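Local structure of DNA polymerase sliding clamp 2 (Thermococcus kodakarensis, 3LX2) at residues Lys149-Ser154 against Asn171-Arg176; Ser154-Ala159 against Thr165-Gly170. The protein probably serves as a ring-shaped sliding clamp that encircles DNA and tethers the polymerase and other DNA-processing proteins to it during replication. All blocks are in the same frame, centred on the assembly; numbering follows the deposited sequence.

Contact 1. Residues Lys149-Ser154 against Asn171-Arg176; sequences KLVSDS and NDSEVR
Val151 sets its CG1 methyl over one face of the Ser173-Glu174 peptide, 3.5 Å from Ser173 O, with Glu174 CA close by. With CG1 anti to the backbone N (chi1 166°), CG2 stands beside that N and anti to the carbonyl carbon, and faces Val175. This second branch, Val151 CG2, comes within 3.8 Å of Val175 CG1 and is equally near the hydroxyl of Ser173. One valine at the end of helix 138-151 thus lays CG1 on the backbone and turns CG2 between the side chains of Ser173 and Val175, which alternate with the outward-pointing Glu174.

No direct hydrogen bond crosses the contact. A water does so instead, donating to Leu150 O at 3.0 Å and lying 2.7 Å from Ser173 OG, so a single water links the carbonyl of Leu150 to the residue just ahead of the strand. Beyond the helix, Ser152 OG accepts from Ser154 N at 2.9 Å, an ST turn that leads the chain into its next strand.

The strand side continues into a neighbouring subunit: Asp172 forms a salt bridge with Arg75 of that subunit, and Glu174 to Arg176 pair with one of its strands. The contact packs the C-terminal residues of the helix beside a strand of the continuous antiparallel sheet that crosses the subunit interface, a hallmark of the PCNA ring.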
loop_
_atom_site.group_PDB
_atom_site.type_symbol
_atom_site.label_atom_id
_atom_site.label_comp_id
_atom_site.label_asym_id
_atom_site.label_seq_id
_atom_site.Cartn_x
_atom_site.Cartn_y
_atom_site.Cartn_z
ATOM N N LYS A 149 9.368 19.112 -8.021
ATOM C CA LYS A 149 10.075 18.482 -6.914
ATOM C C LYS A 149 11.280 17.654 -7.343
ATOM O O LYS A 149 12.275 17.615 -6.628
ATOM C CB LYS A 149 9.150 17.614 -6.025
ATOM C CG LYS A 149 9.902 16.813 -4.943
ATOM C CD LYS A 149 9.228 16.764 -3.565
ATOM C CE LYS A 149 8.100 15.705 -3.545
ATOM N NZ LYS A 149 8.127 14.929 -2.299
ATOM N N LEU A 150 11.187 16.964 -8.469
ATOM C CA LEU A 150 12.282 16.158 -8.937
ATOM C C LEU A 150 13.493 17.003 -9.284
ATOM O O LEU A 150 14.622 16.549 -9.237
ATOM C CB LEU A 150 11.849 15.399 -10.164
ATOM C CG LEU A 150 11.721 13.885 -10.082
ATOM C CD1 LEU A 150 11.370 13.331 -8.700
ATOM C CD2 LEU A 150 10.712 13.424 -11.122
ATOM N N VAL A 151 13.247 18.250 -9.620
ATOM C CA VAL A 151 14.258 19.070 -10.172
ATOM C C VAL A 151 14.776 20.069 -9.168
ATOM O O VAL A 151 15.969 20.397 -9.209
ATOM C CB VAL A 151 13.711 19.719 -11.420
ATOM C CG1 VAL A 151 14.571 20.872 -11.914
ATOM C CG2 VAL A 151 13.591 18.636 -12.467
ATOM N N SER A 152 13.916 20.505 -8.235
ATOM C CA SER A 152 14.210 21.642 -7.371
ATOM C C SER A 152 13.314 21.703 -6.166
ATOM O O SER A 152 12.331 21.005 -6.087
ATOM C CB SER A 152 14.039 22.926 -8.156
ATOM O OG SER A 152 14.241 24.064 -7.328
ATOM N N ASP A 153 13.629 22.589 -5.245
ATOM C CA ASP A 153 12.776 22.845 -4.101
ATOM C C ASP A 153 11.879 24.062 -4.384
ATOM O O ASP A 153 10.999 24.409 -3.602
ATOM C CB ASP A 153 13.644 23.066 -2.852
ATOM C CG ASP A 153 14.828 24.058 -3.113
ATOM O OD1 ASP A 153 15.811 23.720 -3.867
ATOM O OD2 ASP A 153 14.766 25.181 -2.550
ATOM N N SER A 154 12.079 24.672 -5.541
ATOM C CA SER A 154 11.355 25.875 -5.911
ATOM C C SER A 154 10.621 25.620 -7.187
ATOM O O SER A 154 11.121 24.859 -8.019
ATOM C CB SER A 154 12.334 26.993 -6.151
ATOM O OG SER A 154 12.672 27.554 -4.909
ATOM N N ASN A 171 20.700 22.363 -10.492
ATOM C CA ASN A 171 22.080 22.337 -10.931
ATOM C C ASN A 171 22.246 21.796 -12.374
ATOM O O ASN A 171 22.898 22.455 -13.237
ATOM C CB ASN A 171 23.014 21.670 -9.885
ATOM C CG ASN A 171 22.749 20.127 -9.632
ATOM O OD1 ASN A 171 21.606 19.624 -9.594
ATOM N ND2 ASN A 171 23.851 19.391 -9.374
ATOM N N ASP A 172 21.599 20.663 -12.668
ATOM C CA ASP A 172 21.776 20.020 -13.974
ATOM C C ASP A 172 20.492 19.546 -14.699
ATOM O O ASP A 172 20.562 18.702 -15.604
ATOM C CB ASP A 172 22.694 18.825 -13.803
ATOM C CG ASP A 172 22.173 17.844 -12.809
ATOM O OD1 ASP A 172 21.158 18.142 -12.119
ATOM O OD2 ASP A 172 22.779 16.762 -12.696
ATOM N N SER A 173 19.332 20.049 -14.285
ATOM C CA SER A 173 18.060 19.653 -14.909
ATOM C C SER A 173 17.050 20.802 -14.902
ATOM O O SER A 173 17.156 21.753 -14.097
ATOM C CB SER A 173 17.487 18.361 -14.285
ATOM O OG SER A 173 17.399 18.375 -12.854
ATOM N N GLU A 174 16.077 20.737 -15.804
ATOM C CA GLU A 174 14.992 21.695 -15.772
ATOM C C GLU A 174 13.655 21.065 -16.204
ATOM O O GLU A 174 13.648 20.043 -16.884
ATOM C CB GLU A 174 15.393 22.981 -16.534
ATOM C CG GLU A 174 15.092 23.108 -18.021
ATOM C CD GLU A 174 15.977 24.187 -18.672
ATOM O OE1 GLU A 174 17.211 24.114 -18.489
ATOM O OE2 GLU A 174 15.475 25.116 -19.339
ATOM N N VAL A 175 12.523 21.635 -15.785
ATOM C CA VAL A 175 11.246 21.066 -16.184
ATOM C C VAL A 175 10.147 22.093 -16.399
ATOM O O VAL A 175 9.748 22.815 -15.499
ATOM C CB VAL A 175 10.807 19.874 -15.289
ATOM C CG1 VAL A 175 10.519 20.307 -13.849
ATOM C CG2 VAL A 175 9.647 19.133 -15.909
ATOM N N ARG A 176 9.687 22.160 -17.629
ATOM C CA ARG A 176 8.590 23.020 -18.002
ATOM C C ARG A 176 7.297 22.138 -18.186
ATOM O O ARG A 176 7.275 21.139 -18.917
ATOM C CB ARG A 176 9.007 23.756 -19.276
ATOM C CG ARG A 176 8.216 24.948 -19.677
ATOM C CD ARG A 176 8.888 25.694 -20.858
ATOM N NE ARG A 176 9.748 26.794 -20.373
ATOM C CZ ARG A 176 9.628 28.086 -20.720
ATOM N NH1 ARG A 176 8.687 28.442 -21.595
ATOM N NH2 ARG A 176 10.457 29.020 -20.218
HETATM O O HOH W 1 16.455 16.160 -11.588
#

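Contact 2. Residues Ser154-Ala159 against Thr165-Gly170; sequences SIYFMA and TFKAEG
A beta hairpin of the C-terminal half of the clamp subunit pairs Tyr156 with Lys167 and Met158 with Thr165, both as hydrogen-bonded antiparallel pairs, with Phe157 and Phe166 as the non-hydrogen-bonded pair between them. Tyr156 N donates to Lys167 O at 2.7 Å, and Lys167 N returns a bond to Tyr156 O. Nearer the turn, Thr165 N donates to Met158 O at 2.9 Å and Met158 N to Thr165 O. Tyr156 O is also approached by the CA of Phe166 at 3.2 Å, a CA-H...O contact that supplements the ordinary bonds.

The two faces differ in character. On one, Phe166 turns the edge of its ring to the face of Phe157 in a T-shaped pair, with centroids 5.0 Å apart and planes at 79°; Phe166 CE1 lies 3.6 Å from Phe157 CE1, offset toward the rim. Ile155, its CG1 anti to the backbone N (chi1 -176°), extends CD1 to 3.9 Å from Phe166 CB. These apolar groups are covered by helices 138-151 and 202-209, and Phe157 makes a further edge-to-face pair with Phe222.

On the other face the long chain of Lys167 does the touching. Its CG packs on Tyr156 CB, and farther out its CD passes 3.7 Å from Met158 SD, the two chains crossing at an angle. Lys167 O sits at the edge of the Tyr156 ring, in its plane, nearest CD2 of the ring atoms.

A sheet with one apolar face laid on a pair of helices and the other bearing Tyr156, Met158, Thr165 and Lys167 follows the layered design of the DNA-clamp fold.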
loop_
_atom_site.group_PDB
_atom_site.type_symbol
_atom_site.label_atom_id
_atom_site.label_comp_id
_atom_site.label_asym_id
_atom_site.label_seq_id
_atom_site.Cartn_x
_atom_site.Cartn_y
_atom_site.Cartn_z
ATOM N N SER A 154 12.079 24.672 -5.541
ATOM C CA SER A 154 11.355 25.875 -5.911
ATOM C C SER A 154 10.621 25.620 -7.187
ATOM O O SER A 154 11.121 24.859 -8.019
ATOM C CB SER A 154 12.334 26.993 -6.151
ATOM O OG SER A 154 12.672 27.554 -4.909
ATOM N N ILE A 155 9.435 26.218 -7.331
ATOM C CA ILE A 155 8.702 26.132 -8.576
ATOM C C ILE A 155 8.314 27.514 -9.039
ATOM O O ILE A 155 7.873 28.349 -8.241
ATOM C CB ILE A 155 7.448 25.137 -8.522
ATOM C CG1 ILE A 155 6.783 25.015 -9.894
ATOM C CG2 ILE A 155 6.429 25.537 -7.475
ATOM C CD1 ILE A 155 5.783 23.853 -10.043
ATOM N N TYR A 156 8.484 27.734 -10.338
ATOM C CA TYR A 156 8.158 28.999 -10.973
ATOM C C TYR A 156 6.782 28.932 -11.544
ATOM O O TYR A 156 6.433 27.970 -12.237
ATOM C CB TYR A 156 9.171 29.362 -12.075
ATOM C CG TYR A 156 10.466 29.899 -11.528
ATOM C CD1 TYR A 156 10.601 31.261 -11.257
ATOM C CD2 TYR A 156 11.540 29.059 -11.237
ATOM C CE1 TYR A 156 11.774 31.789 -10.729
ATOM C CE2 TYR A 156 12.730 29.574 -10.717
ATOM C CZ TYR A 156 12.828 30.953 -10.459
ATOM O OH TYR A 156 13.973 31.526 -9.930
ATOM N N PHE A 157 6.014 29.972 -11.232
ATOM C CA PHE A 157 4.684 30.197 -11.777
ATOM C C PHE A 157 4.892 31.338 -12.745
ATOM O O PHE A 157 5.373 32.399 -12.350
ATOM C CB PHE A 157 3.705 30.612 -10.654
ATOM C CG PHE A 157 3.041 29.455 -9.956
ATOM C CD1 PHE A 157 1.645 29.383 -9.872
ATOM C CD2 PHE A 157 3.793 28.443 -9.394
ATOM C CE1 PHE A 157 1.009 28.320 -9.258
ATOM C CE2 PHE A 157 3.174 27.355 -8.774
ATOM C CZ PHE A 157 1.779 27.286 -8.695
ATOM N N MET A 158 4.523 31.131 -14.004
ATOM C CA MET A 158 4.615 32.186 -15.024
ATOM C C MET A 158 3.391 32.225 -15.935
ATOM O O MET A 158 2.817 31.180 -16.284
ATOM C CB MET A 158 5.825 31.996 -15.943
ATOM C CG MET A 158 7.160 31.612 -15.278
ATOM S SD MET A 158 8.403 31.265 -16.573
ATOM C CE MET A 158 8.301 32.799 -17.532
ATOM N N ALA A 159 3.035 33.434 -16.356
ATOM C CA ALA A 159 1.988 33.597 -17.340
ATOM C C ALA A 159 2.216 34.705 -18.379
ATOM O O ALA A 159 2.780 35.766 -18.101
ATOM C CB ALA A 159 0.626 33.774 -16.655
ATOM N N THR A 165 2.532 28.495 -17.413
ATOM C CA THR A 165 3.702 27.639 -17.430
ATOM C C THR A 165 4.258 27.466 -16.015
ATOM O O THR A 165 4.456 28.473 -15.332
ATOM C CB THR A 165 4.839 28.306 -18.273
ATOM O OG1 THR A 165 4.365 28.715 -19.580
ATOM C CG2 THR A 165 6.039 27.348 -18.408
ATOM N N PHE A 166 4.526 26.224 -15.593
ATOM C CA PHE A 166 5.195 25.911 -14.328
ATOM C C PHE A 166 6.596 25.268 -14.488
ATOM O O PHE A 166 6.714 24.137 -14.961
ATOM C CB PHE A 166 4.358 24.917 -13.567
ATOM C CG PHE A 166 2.940 25.286 -13.479
ATOM C CD1 PHE A 166 2.510 26.196 -12.516
ATOM C CD2 PHE A 166 2.013 24.731 -14.364
ATOM C CE1 PHE A 166 1.172 26.549 -12.431
ATOM C CE2 PHE A 166 0.688 25.072 -14.273
ATOM C CZ PHE A 166 0.266 25.987 -13.302
ATOM N N LYS A 167 7.648 25.972 -14.078
ATOM C CA LYS A 167 9.002 25.490 -14.341
ATOM C C LYS A 167 9.905 25.556 -13.159
ATOM O O LYS A 167 9.757 26.373 -12.260
ATOM C CB LYS A 167 9.670 26.193 -15.526
ATOM C CG LYS A 167 10.318 27.556 -15.256
ATOM C CD LYS A 167 10.611 28.286 -16.625
ATOM C CE LYS A 167 11.934 29.143 -16.619
ATOM N NZ LYS A 167 11.907 30.328 -17.602
ATOM N N ALA A 168 10.845 24.637 -13.192
ATOM C CA ALA A 168 11.844 24.531 -12.171
ATOM C C ALA A 168 13.211 24.413 -12.836
ATOM O O ALA A 168 13.343 23.977 -13.993
ATOM C CB ALA A 168 11.551 23.350 -11.269
ATOM N N GLU A 169 14.226 24.839 -12.106
ATOM C CA GLU A 169 15.592 24.670 -12.570
ATOM C C GLU A 169 16.521 24.323 -11.409
ATOM O O GLU A 169 16.518 24.974 -10.372
ATOM C CB GLU A 169 16.060 25.869 -13.393
ATOM C CG GLU A 169 17.394 25.517 -14.148
ATOM C CD GLU A 169 17.945 26.599 -15.135
ATOM O OE1 GLU A 169 17.294 27.658 -15.378
ATOM O OE2 GLU A 169 19.051 26.354 -15.684
ATOM N N GLY A 170 17.288 23.255 -11.609
ATOM C CA GLY A 170 18.322 22.789 -10.676
ATOM C C GLY A 170 19.727 22.914 -11.230
ATOM O O GLY A 170 19.931 23.515 -12.293
#

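From the N-terminal side, helix 138-151 leads through contact 1 and the shared Ser154 into strand 154-159. The chain then turns back as strand 164-169, closing the short hairpin of contact 2, and the turn and first residues of strand 174-179 come back to the helix end, closing the wider loop of contact 1. The hairpin thus sits within that loop, the two centres about 9 Å apart. They also meet: Val175 N lies 3.1 Å from Ala168 O, a probable hydrogen bond between neighbouring strands of one sheet. Contact 2 builds that sheet's interior, while contact 1 ties its outermost strand within the chain to the helix's last turn, where a neighbouring subunit continues the sheet.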